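Local structure of superoxide dismutase (Leishmania major, 4F2N) at residues Y31-P36 and A103-H108; E56-K61 and S109-C114; T157-D162 and K166-D171. The protein catalyses the dismutation of superoxide to dioxygen and hydrogen peroxide at an iron site in each subunit, as an iron superoxide dismutase. All blocks are in the same frame, centred on the assembly; numbering follows the deposited sequence.

Interaction 1. Residues Y31-P36 and A103-H108; sequences YPAELP and AQHFNH. With FE2 (Fe (II) ion), chain N.
His105 meets Ala33, Glu34 and Pro36 with its imidazole, in contacts of the van der Waals kind. CD2 comes to 3.7 Å from Ala33 CB, obliquely to the ring. CE1 comes near the backbone oxygen of Glu34, which lies at the ring edge, near its plane, with Glu34 O 3.3 Å from His105 CE1. Pro36 CD is also at that edge, 4.4 Å from CE1 of His105. With CG anti to the backbone N (chi1 175°), the ring is carried out from the helix to the extended 31-36 chain. Polar bonding between the segments runs through one water, which lies in the ring plane, 2.8 Å from His105 NE2, and accepts from Glu34 N at 3.1 Å. The other ring nitrogen, ND1, is hydrogen-bonded to His63, so both ends of the imidazole are held.

A second set of bonds lies within the helix and serves the metal. His108 ND1 donates to Gln104 O at 2.8 Å with an N-H...O angle of 161°, while His108 N reaches the same oxygen from the other face of its plane. This fixes the rotation of the ring whose NE2 binds iron at 2.0 Å, beside His58, Asp191 and His195. Gln104 NE2 donates to the iron-bound water at 3.2 Å, as expected of the active-site glutamine in iron superoxide dismutases.

Around the contact, helix 52-71 packs on Leu35, Pro36 and His105, helix 82-89 receives Tyr31, His105 and Phe106, and strand 155-161 touches Asn107.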
loop_
_atom_site.group_PDB
_atom_site.type_symbol
_atom_site.label_atom_id
_atom_site.label_comp_id
_atom_site.label_asym_id
_atom_site.label_seq_id
_atom_site.Cartn_x
_atom_site.Cartn_y
_atom_site.Cartn_z
ATOM N N TYR B 31 14.214 1.652 -22.015
ATOM C CA TYR B 31 13.329 2.781 -22.344
ATOM C C TYR B 31 13.411 3.083 -23.868
ATOM O O TYR B 31 14.488 2.998 -24.417
ATOM C CB TYR B 31 13.748 4.008 -21.525
ATOM C CG TYR B 31 12.755 5.134 -21.614
ATOM C CD1 TYR B 31 11.688 5.224 -20.708
ATOM C CD2 TYR B 31 12.852 6.097 -22.630
ATOM C CE1 TYR B 31 10.762 6.245 -20.810
ATOM C CE2 TYR B 31 11.930 7.123 -22.728
ATOM C CZ TYR B 31 10.886 7.183 -21.827
ATOM O OH TYR B 31 9.974 8.205 -21.928
ATOM N N PRO B 32 12.288 3.446 -24.548
ATOM C CA PRO B 32 10.922 3.620 -24.036
ATOM C C PRO B 32 10.384 2.327 -23.443
ATOM O O PRO B 32 10.655 1.241 -23.977
ATOM C CB PRO B 32 10.113 4.030 -25.287
ATOM C CG PRO B 32 11.122 4.541 -26.271
ATOM C CD PRO B 32 12.358 3.719 -26.005
ATOM N N ALA B 33 9.656 2.444 -22.341
ATOM C CA ALA B 33 9.139 1.293 -21.615
ATOM C C ALA B 33 8.110 0.515 -22.449
ATOM O O ALA B 33 7.354 1.125 -23.220
ATOM C CB ALA B 33 8.519 1.761 -20.306
ATOM N N GLU B 34 8.086 -0.808 -22.288
ATOM C CA GLU B 34 7.039 -1.664 -22.862
ATOM C C GLU B 34 6.621 -2.705 -21.839
ATOM O O GLU B 34 7.476 -3.233 -21.112
ATOM C CB GLU B 34 7.557 -2.443 -24.078
ATOM C CG GLU B 34 7.910 -1.665 -25.322
ATOM C CD GLU B 34 8.301 -2.611 -26.453
ATOM O OE1 GLU B 34 7.394 -3.273 -27.024
ATOM O OE2 GLU B 34 9.506 -2.704 -26.775
ATOM N N LEU B 35 5.328 -3.031 -21.776
ATOM C CA LEU B 35 4.911 -4.181 -20.961
ATOM C C LEU B 35 5.676 -5.403 -21.486
ATOM O O LEU B 35 5.694 -5.649 -22.691
ATOM C CB LEU B 35 3.420 -4.476 -21.091
ATOM C CG LEU B 35 2.329 -4.053 -20.131
ATOM C CD1 LEU B 35 1.072 -4.821 -20.527
ATOM C CD2 LEU B 35 2.669 -4.326 -18.663
ATOM N N PRO B 36 6.312 -6.168 -20.596
ATOM C CA PRO B 36 7.065 -7.346 -21.052
ATOM C C PRO B 36 6.185 -8.487 -21.540
ATOM O O PRO B 36 5.046 -8.668 -21.077
ATOM C CB PRO B 36 7.826 -7.789 -19.793
ATOM C CG PRO B 36 6.994 -7.303 -18.665
ATOM C CD PRO B 36 6.344 -6.023 -19.127
ATOM N N ALA B 103 10.885 2.407 -11.139
ATOM C CA ALA B 103 11.091 1.304 -10.176
ATOM C C ALA B 103 9.927 0.316 -10.220
ATOM O O ALA B 103 10.166 -0.878 -10.269
ATOM C CB ALA B 103 11.310 1.828 -8.755
ATOM N N GLN B 104 8.673 0.790 -10.205
ATOM C CA GLN B 104 7.547 -0.157 -10.312
ATOM C C GLN B 104 7.564 -0.953 -11.614
ATOM O O GLN B 104 7.195 -2.144 -11.634
ATOM C CB GLN B 104 6.182 0.538 -10.112
ATOM C CG GLN B 104 5.919 0.930 -8.652
ATOM C CD GLN B 104 5.714 -0.296 -7.738
ATOM O OE1 GLN B 104 6.688 -0.950 -7.322
ATOM N NE2 GLN B 104 4.462 -0.598 -7.412
ATOM N N HIS B 105 7.968 -0.317 -12.720
ATOM C CA HIS B 105 8.086 -1.044 -13.994
ATOM C C HIS B 105 9.104 -2.156 -13.871
ATOM O O HIS B 105 8.835 -3.313 -14.206
ATOM C CB HIS B 105 8.384 -0.098 -15.177
ATOM C CG HIS B 105 8.641 -0.806 -16.489
ATOM N ND1 HIS B 105 7.948 -1.908 -16.880
ATOM C CD2 HIS B 105 9.534 -0.512 -17.536
ATOM C CE1 HIS B 105 8.368 -2.295 -18.098
ATOM N NE2 HIS B 105 9.352 -1.462 -18.493
ATOM N N PHE B 106 10.262 -1.816 -13.347
ATOM C CA PHE B 106 11.313 -2.801 -13.138
ATOM C C PHE B 106 10.821 -3.890 -12.164
ATOM O O PHE B 106 10.990 -5.097 -12.438
ATOM C CB PHE B 106 12.591 -2.132 -12.593
ATOM C CG PHE B 106 13.618 -3.131 -12.100
ATOM C CD1 PHE B 106 14.573 -3.645 -12.975
ATOM C CD2 PHE B 106 13.603 -3.588 -10.780
ATOM C CE1 PHE B 106 15.496 -4.614 -12.546
ATOM C CE2 PHE B 106 14.514 -4.548 -10.333
ATOM C CZ PHE B 106 15.473 -5.059 -11.226
ATOM N N ASN B 107 10.226 -3.476 -11.042
ATOM C CA ASN B 107 9.857 -4.445 -9.995
ATOM C C ASN B 107 8.887 -5.469 -10.546
ATOM O O ASN B 107 9.059 -6.669 -10.301
ATOM C CB ASN B 107 9.249 -3.768 -8.759
ATOM C CG ASN B 107 10.243 -2.889 -8.035
ATOM O OD1 ASN B 107 11.473 -3.052 -8.175
ATOM N ND2 ASN B 107 9.727 -1.958 -7.254
ATOM N N HIS B 108 7.887 -5.006 -11.304
ATOM C CA HIS B 108 6.886 -5.939 -11.891
ATOM C C HIS B 108 7.497 -6.825 -12.950
ATOM O O HIS B 108 7.193 -8.022 -13.008
ATOM C CB HIS B 108 5.651 -5.200 -12.455
ATOM C CG HIS B 108 4.718 -4.677 -11.372
ATOM N ND1 HIS B 108 4.917 -3.482 -10.748
ATOM C CD2 HIS B 108 3.621 -5.260 -10.759
ATOM C CE1 HIS B 108 3.987 -3.301 -9.808
ATOM N NE2 HIS B 108 3.191 -4.394 -9.788
HETATM FE FE FE2 N . 2.126 -5.013 -8.147
HETATM O O HOH W 1 10.754 -1.659 -20.958
HETATM O O HOH W 2 3.205 -3.493 -6.873
#

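Interaction 2. Residues E56-K61 and S109-C114. With FE2 (Fe (II) ion), chain N.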
loop_
_atom_site.group_PDB
_atom_site.type_symbol
_atom_site.label_atom_id
_atom_site.label_comp_id
_atom_site.label_asym_id
_atom_site.label_seq_id
_atom_site.Cartn_x
_atom_site.Cartn_y
_atom_site.Cartn_z
ATOM N N GLU B 56 -4.794 -10.576 -14.857
ATOM C CA GLU B 56 -5.244 -9.551 -15.810
ATOM C C GLU B 56 -5.207 -8.152 -15.170
ATOM O O GLU B 56 -4.688 -7.192 -15.769
ATOM C CB GLU B 56 -6.652 -9.854 -16.327
ATOM C CG GLU B 56 -7.180 -8.793 -17.272
ATOM C CD GLU B 56 -8.570 -9.063 -17.800
ATOM O OE1 GLU B 56 -9.410 -9.724 -17.128
ATOM O OE2 GLU B 56 -8.830 -8.575 -18.916
ATOM N N LEU B 57 -5.758 -8.046 -13.960
ATOM C CA LEU B 57 -5.718 -6.774 -13.220
ATOM C C LEU B 57 -4.279 -6.353 -13.048
ATOM O O LEU B 57 -3.906 -5.208 -13.330
ATOM C CB LEU B 57 -6.363 -6.916 -11.836
ATOM C CG LEU B 57 -7.877 -7.140 -11.885
ATOM C CD1 LEU B 57 -8.389 -7.516 -10.498
ATOM C CD2 LEU B 57 -8.589 -5.911 -12.457
ATOM N N HIS B 58 -3.453 -7.278 -12.587
ATOM C CA HIS B 58 -2.111 -6.908 -12.122
ATOM C C HIS B 58 -1.230 -6.475 -13.269
ATOM O O HIS B 58 -0.493 -5.462 -13.189
ATOM C CB HIS B 58 -1.460 -8.101 -11.407
ATOM C CG HIS B 58 -0.345 -7.695 -10.460
ATOM N ND1 HIS B 58 0.207 -8.552 -9.582
ATOM C CD2 HIS B 58 0.282 -6.455 -10.254
ATOM C CE1 HIS B 58 1.137 -7.894 -8.854
ATOM N NE2 HIS B 58 1.173 -6.623 -9.270
ATOM N N TYR B 59 -1.305 -7.248 -14.348
ATOM C CA TYR B 59 -0.468 -7.051 -15.526
ATOM C C TYR B 59 -1.077 -6.019 -16.473
ATOM O O TYR B 59 -0.415 -5.039 -16.821
ATOM C CB TYR B 59 -0.267 -8.408 -16.240
ATOM C CG TYR B 59 0.490 -8.390 -17.570
ATOM C CD1 TYR B 59 1.883 -8.347 -17.610
ATOM C CD2 TYR B 59 -0.199 -8.450 -18.783
ATOM C CE1 TYR B 59 2.572 -8.353 -18.822
ATOM C CE2 TYR B 59 0.477 -8.471 -20.004
ATOM C CZ TYR B 59 1.856 -8.429 -20.012
ATOM O OH TYR B 59 2.493 -8.431 -21.226
ATOM N N SER B 60 -2.323 -6.249 -16.911
ATOM C CA SER B 60 -2.962 -5.338 -17.881
ATOM C C SER B 60 -3.425 -4.002 -17.315
ATOM O O SER B 60 -3.584 -3.067 -18.086
ATOM C CB SER B 60 -4.141 -5.994 -18.593
ATOM O OG SER B 60 -3.639 -7.063 -19.350
ATOM N N LYS B 61 -3.674 -3.916 -16.002
ATOM C CA LYS B 61 -4.085 -2.629 -15.397
ATOM C C LYS B 61 -2.952 -1.950 -14.651
ATOM O O LYS B 61 -2.553 -0.872 -15.040
ATOM C CB LYS B 61 -5.292 -2.727 -14.448
ATOM C CG LYS B 61 -6.447 -3.604 -14.902
ATOM C CD LYS B 61 -7.177 -3.056 -16.099
ATOM C CE LYS B 61 -8.194 -4.098 -16.568
ATOM N NZ LYS B 61 -8.705 -3.732 -17.904
ATOM N N SER B 109 8.343 -6.263 -13.814
ATOM C CA SER B 109 9.018 -7.050 -14.855
ATOM C C SER B 109 9.815 -8.186 -14.260
ATOM O O SER B 109 9.816 -9.308 -14.769
ATOM C CB SER B 109 9.909 -6.149 -15.737
ATOM O OG SER B 109 9.084 -5.206 -16.403
ATOM N N PHE B 110 10.490 -7.887 -13.165
ATOM C CA PHE B 110 11.335 -8.864 -12.499
ATOM C C PHE B 110 10.459 -9.944 -11.883
ATOM O O PHE B 110 10.735 -11.140 -12.034
ATOM C CB PHE B 110 12.221 -8.186 -11.425
ATOM C CG PHE B 110 13.234 -9.131 -10.841
ATOM C CD1 PHE B 110 14.358 -9.507 -11.582
ATOM C CD2 PHE B 110 13.066 -9.650 -9.568
ATOM C CE1 PHE B 110 15.307 -10.381 -11.052
ATOM C CE2 PHE B 110 14.005 -10.537 -9.035
ATOM C CZ PHE B 110 15.122 -10.902 -9.770
ATOM N N PHE B 111 9.370 -9.515 -11.232
ATOM C CA PHE B 111 8.361 -10.422 -10.677
ATOM C C PHE B 111 7.827 -11.427 -11.700
ATOM O O PHE B 111 7.730 -12.622 -11.380
ATOM C CB PHE B 111 7.200 -9.588 -10.107
ATOM C CG PHE B 111 6.244 -10.344 -9.234
ATOM C CD1 PHE B 111 6.693 -11.228 -8.243
ATOM C CD2 PHE B 111 4.875 -10.126 -9.362
ATOM C CE1 PHE B 111 5.785 -11.895 -7.420
ATOM C CE2 PHE B 111 3.955 -10.789 -8.522
ATOM C CZ PHE B 111 4.416 -11.663 -7.553
ATOM N N TRP B 112 7.464 -10.971 -12.898
ATOM C CA TRP B 112 6.955 -11.913 -13.909
ATOM C C TRP B 112 7.976 -12.943 -14.301
ATOM O O TRP B 112 7.620 -14.096 -14.547
ATOM C CB TRP B 112 6.452 -11.194 -15.162
ATOM C CG TRP B 112 5.445 -10.108 -14.875
ATOM C CD1 TRP B 112 5.426 -8.815 -15.404
ATOM C CD2 TRP B 112 4.284 -10.175 -13.977
ATOM N NE1 TRP B 112 4.361 -8.095 -14.905
ATOM C CE2 TRP B 112 3.635 -8.857 -14.040
ATOM C CE3 TRP B 112 3.747 -11.151 -13.148
ATOM C CZ2 TRP B 112 2.492 -8.561 -13.310
ATOM C CZ3 TRP B 112 2.596 -10.841 -12.409
ATOM C CH2 TRP B 112 1.977 -9.578 -12.488
ATOM N N LYS B 113 9.242 -12.546 -14.368
ATOM C CA LYS B 113 10.334 -13.494 -14.687
ATOM C C LYS B 113 10.536 -14.545 -13.594
ATOM O O LYS B 113 11.028 -15.655 -13.886
ATOM C CB LYS B 113 11.654 -12.746 -14.927
ATOM C CG LYS B 113 11.641 -11.817 -16.125
ATOM C CD LYS B 113 11.539 -12.562 -17.430
ATOM C CE LYS B 113 12.913 -12.943 -17.952
ATOM N NZ LYS B 113 12.721 -13.619 -19.271
ATOM N N CYS B 114 10.149 -14.211 -12.356
ATOM C CA CYS B 114 10.237 -15.132 -11.224
ATOM C C CYS B 114 9.130 -16.176 -11.180
ATOM O O CYS B 114 9.155 -17.029 -10.295
ATOM C CB CYS B 114 10.161 -14.369 -9.913
ATOM S SG CYS B 114 11.644 -13.398 -9.698
HETATM FE FE FE2 N . 2.126 -5.013 -8.147
HETATM O O HOH W 2 3.205 -3.493 -6.873
#
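His58 reaches past Trp112 to the iron, and each step along its side chain can be traced. CB lies 3.9 Å from Trp112 CH2, in the plane of the indole at its edge. Rotation about CA-CB sets the course: it places CG anti to the backbone N (chi1 -158°), sending the imidazole across the gap between the helices. His58 CG and ND1 are each 3.6 Å from Trp112 CH2, which stands over one face of the imidazole, displaced toward its rim. The result is a T-shaped pair, the six-membered ring of Trp112 presenting its edge to the face of His58 with the planes at 79°. Farther out, His58 CE1 approaches Phe111 CE2 at 4.1 Å, and at the tip NE2 binds iron at 2.2 Å.

The two segments belong to helices 52-71 and 96-113, the long pair of the alpha-hairpin domain of iron/manganese superoxide dismutases. The short axes of 56-61 and 109-113 come no closer than 12.2 Å, a spacing the aromatic rings fill, with N-to-C directions 134° apart. Trp112 is shared: its other partner is Tyr59, whose ring edge is turned to the face of the indole's five-membered ring in a second T-shaped pair. There Tyr59 CD1 is 3.7 Å from Trp112 NE1, an atom near the plane of the phenol ring. That nitrogen is hydrogen-bonded to ND1 of His63, one turn beyond Tyr59.

Interaction 3. Residues T157-D162 and K166-D171; sequences TWLCVD and KELLID
Cys160 O is gripped twice: Leu169 N donates to it at 2.8 Å, in the carbonyl plane, and the CA-H of Leu168 adds a contact, with CA 3.2 Å from that oxygen. Cys160 N returns a 2.8 Å bond to Leu169 O, closing the hydrogen-bonded pair of a beta hairpin. Strands 155-161 and 168-174 form it, two of the three antiparallel strands of the C-terminal domain, with 155-161 in the middle against 185-191. Trp158 and Asp171 make a second hydrogen-bonded pair, while Leu159-Ile170 and Val161-Leu168 are non-hydrogen-bonded pairs. Toward the turn, Asp162 N donates to Glu167 O almost straight (170°), but the 2.7 Å bond from Lys166 N to Asp162 O is bent to 135°.

Side chains sort to two faces. Leu159, Val161, Leu168 and Ile170 share one, packing against helices 137-149 and 218-229; here Val161 CG2 and Leu168 CD2 meet at 3.7 Å. Trp158, Cys160, Leu169 and Asp171 take the other. On that side chi1 of Trp158 (-59°) sets CG beside the backbone N that bonds Asp171 O, which brings the indole edge to the same oxygen, in plane, with Trp158 CD1 3.4 Å from Asp171 O.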
loop_
_atom_site.group_PDB
_atom_site.type_symbol
_atom_site.label_atom_id
_atom_site.label_comp_id
_atom_site.label_asym_id
_atom_site.label_seq_id
_atom_site.Cartn_x
_atom_site.Cartn_y
_atom_site.Cartn_z
ATOM N N THR B 157 9.169 -7.903 -1.132
ATOM C CA THR B 157 10.118 -8.681 -0.354
ATOM C C THR B 157 11.066 -9.393 -1.341
ATOM O O THR B 157 10.622 -9.968 -2.352
ATOM C CB THR B 157 9.386 -9.701 0.531
ATOM O OG1 THR B 157 8.545 -8.971 1.424
ATOM C CG2 THR B 157 10.372 -10.522 1.368
ATOM N N TRP B 158 12.350 -9.376 -1.017
ATOM C CA TRP B 158 13.393 -9.741 -1.975
ATOM C C TRP B 158 14.328 -10.747 -1.412
ATOM O O TRP B 158 14.646 -10.715 -0.215
ATOM C CB TRP B 158 14.253 -8.499 -2.238
ATOM C CG TRP B 158 13.494 -7.315 -2.779
ATOM C CD1 TRP B 158 12.874 -6.286 -2.054
ATOM C CD2 TRP B 158 13.283 -6.969 -4.191
ATOM N NE1 TRP B 158 12.303 -5.379 -2.901
ATOM C CE2 TRP B 158 12.494 -5.722 -4.191
ATOM C CE3 TRP B 158 13.650 -7.550 -5.415
ATOM C CZ2 TRP B 158 12.105 -5.084 -5.375
ATOM C CZ3 TRP B 158 13.238 -6.914 -6.613
ATOM C CH2 TRP B 158 12.493 -5.686 -6.583
ATOM N N LEU B 159 14.830 -11.615 -2.276
ATOM C CA LEU B 159 16.066 -12.372 -1.998
ATOM C C LEU B 159 17.145 -11.774 -2.898
ATOM O O LEU B 159 16.980 -11.712 -4.122
ATOM C CB LEU B 159 15.877 -13.874 -2.300
ATOM C CG LEU B 159 17.089 -14.810 -2.093
ATOM C CD1 LEU B 159 17.514 -14.858 -0.632
ATOM C CD2 LEU B 159 16.702 -16.212 -2.565
ATOM N N CYS B 160 18.222 -11.305 -2.289
ATOM C CA CYS B 160 19.314 -10.664 -3.009
ATOM C C CYS B 160 20.659 -11.300 -2.727
ATOM O O CYS B 160 20.880 -11.925 -1.669
ATOM C CB CYS B 160 19.428 -9.164 -2.675
ATOM S SG CYS B 160 17.968 -8.170 -3.034
ATOM N N VAL B 161 21.565 -11.098 -3.676
ATOM C CA VAL B 161 22.970 -11.404 -3.499
ATOM C C VAL B 161 23.655 -10.063 -3.178
ATOM O O VAL B 161 23.433 -9.016 -3.851
ATOM C CB VAL B 161 23.577 -11.983 -4.805
ATOM C CG1 VAL B 161 25.097 -11.893 -4.794
ATOM C CG2 VAL B 161 23.078 -13.405 -5.078
ATOM N N ASP B 162 24.484 -10.069 -2.148
ATOM C CA ASP B 162 25.384 -8.937 -1.908
ATOM C C ASP B 162 26.676 -9.247 -2.692
ATOM O O ASP B 162 27.361 -10.222 -2.367
ATOM C CB ASP B 162 25.667 -8.792 -0.392
ATOM C CG ASP B 162 26.636 -7.653 -0.066
ATOM O OD1 ASP B 162 27.595 -7.410 -0.834
ATOM O OD2 ASP B 162 26.477 -7.033 1.005
ATOM N N LYS B 166 29.107 -11.951 -1.188
ATOM C CA LYS B 166 28.490 -13.171 -1.744
ATOM C C LYS B 166 27.362 -13.737 -0.872
ATOM O O LYS B 166 26.824 -14.811 -1.162
ATOM C CB LYS B 166 29.530 -14.266 -2.072
ATOM C CG LYS B 166 30.768 -13.787 -2.816
ATOM C CD LYS B 166 30.435 -13.173 -4.162
ATOM C CE LYS B 166 31.708 -12.772 -4.892
ATOM N NZ LYS B 166 31.348 -11.942 -6.065
ATOM N N GLU B 167 26.986 -13.011 0.177
ATOM C CA GLU B 167 25.872 -13.441 1.018
ATOM C C GLU B 167 24.574 -13.365 0.258
ATOM O O GLU B 167 24.398 -12.503 -0.605
ATOM C CB GLU B 167 25.726 -12.550 2.244
ATOM C CG GLU B 167 26.703 -12.855 3.365
ATOM C CD GLU B 167 26.759 -11.690 4.313
ATOM O OE1 GLU B 167 27.080 -10.578 3.856
ATOM O OE2 GLU B 167 26.437 -11.864 5.499
ATOM N N LEU B 168 23.649 -14.240 0.623
ATOM C CA LEU B 168 22.254 -14.119 0.213
ATOM C C LEU B 168 21.478 -13.458 1.350
ATOM O O LEU B 168 21.677 -13.800 2.530
ATOM C CB LEU B 168 21.662 -15.499 -0.074
ATOM C CG LEU B 168 21.999 -16.140 -1.420
ATOM C CD1 LEU B 168 21.589 -17.596 -1.361
ATOM C CD2 LEU B 168 21.274 -15.403 -2.534
ATOM N N LEU B 169 20.598 -12.517 1.011
ATOM C CA LEU B 169 19.929 -11.726 2.027
ATOM C C LEU B 169 18.458 -11.549 1.687
ATOM O O LEU B 169 18.116 -11.346 0.520
ATOM C CB LEU B 169 20.570 -10.317 2.132
ATOM C CG LEU B 169 22.053 -10.071 2.462
ATOM C CD1 LEU B 169 22.463 -8.636 2.136
ATOM C CD2 LEU B 169 22.378 -10.367 3.921
ATOM N N ILE B 170 17.611 -11.594 2.715
ATOM C CA ILE B 170 16.213 -11.173 2.596
ATOM C C ILE B 170 16.093 -9.712 2.967
ATOM O O ILE B 170 16.508 -9.305 4.050
ATOM C CB ILE B 170 15.291 -12.046 3.483
ATOM C CG1 ILE B 170 15.462 -13.506 3.082
ATOM C CG2 ILE B 170 13.822 -11.601 3.375
ATOM C CD1 ILE B 170 14.736 -14.496 3.994
ATOM N N ASP B 171 15.481 -8.932 2.075
ATOM C CA ASP B 171 15.306 -7.507 2.265
ATOM C C ASP B 171 13.858 -7.163 1.905
ATOM O O ASP B 171 13.333 -7.723 0.964
ATOM C CB ASP B 171 16.257 -6.797 1.298
ATOM C CG ASP B 171 16.436 -5.340 1.610
ATOM O OD1 ASP B 171 16.604 -5.007 2.811
ATOM O OD2 ASP B 171 16.440 -4.520 0.648
#

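Interactions 1 and 2 share helix 96-113 and have centres 10 Å apart. Each supplies a histidine to the same iron, His108 and His58, whose NE2 atoms are 3.1 Å apart. A probable hydrogen bond of 2.6 Å from Tyr59 OH to Pro36 O joins them directly, and His63 joins them again by bonding His105 with one ring nitrogen and Trp112 with the other. Interaction 3 belongs to the C-terminal domain; the centres of interactions 1 and 3 are 22 Å apart, as are those of interactions 2 and 3. Its Trp158 bridges the distance: CH2 lies 3.2 Å from Asn107 OD1 and CZ3 lies 4.0 Å from Phe110 CD2. The nearest atoms of this side chain are about 10 Å from the iron.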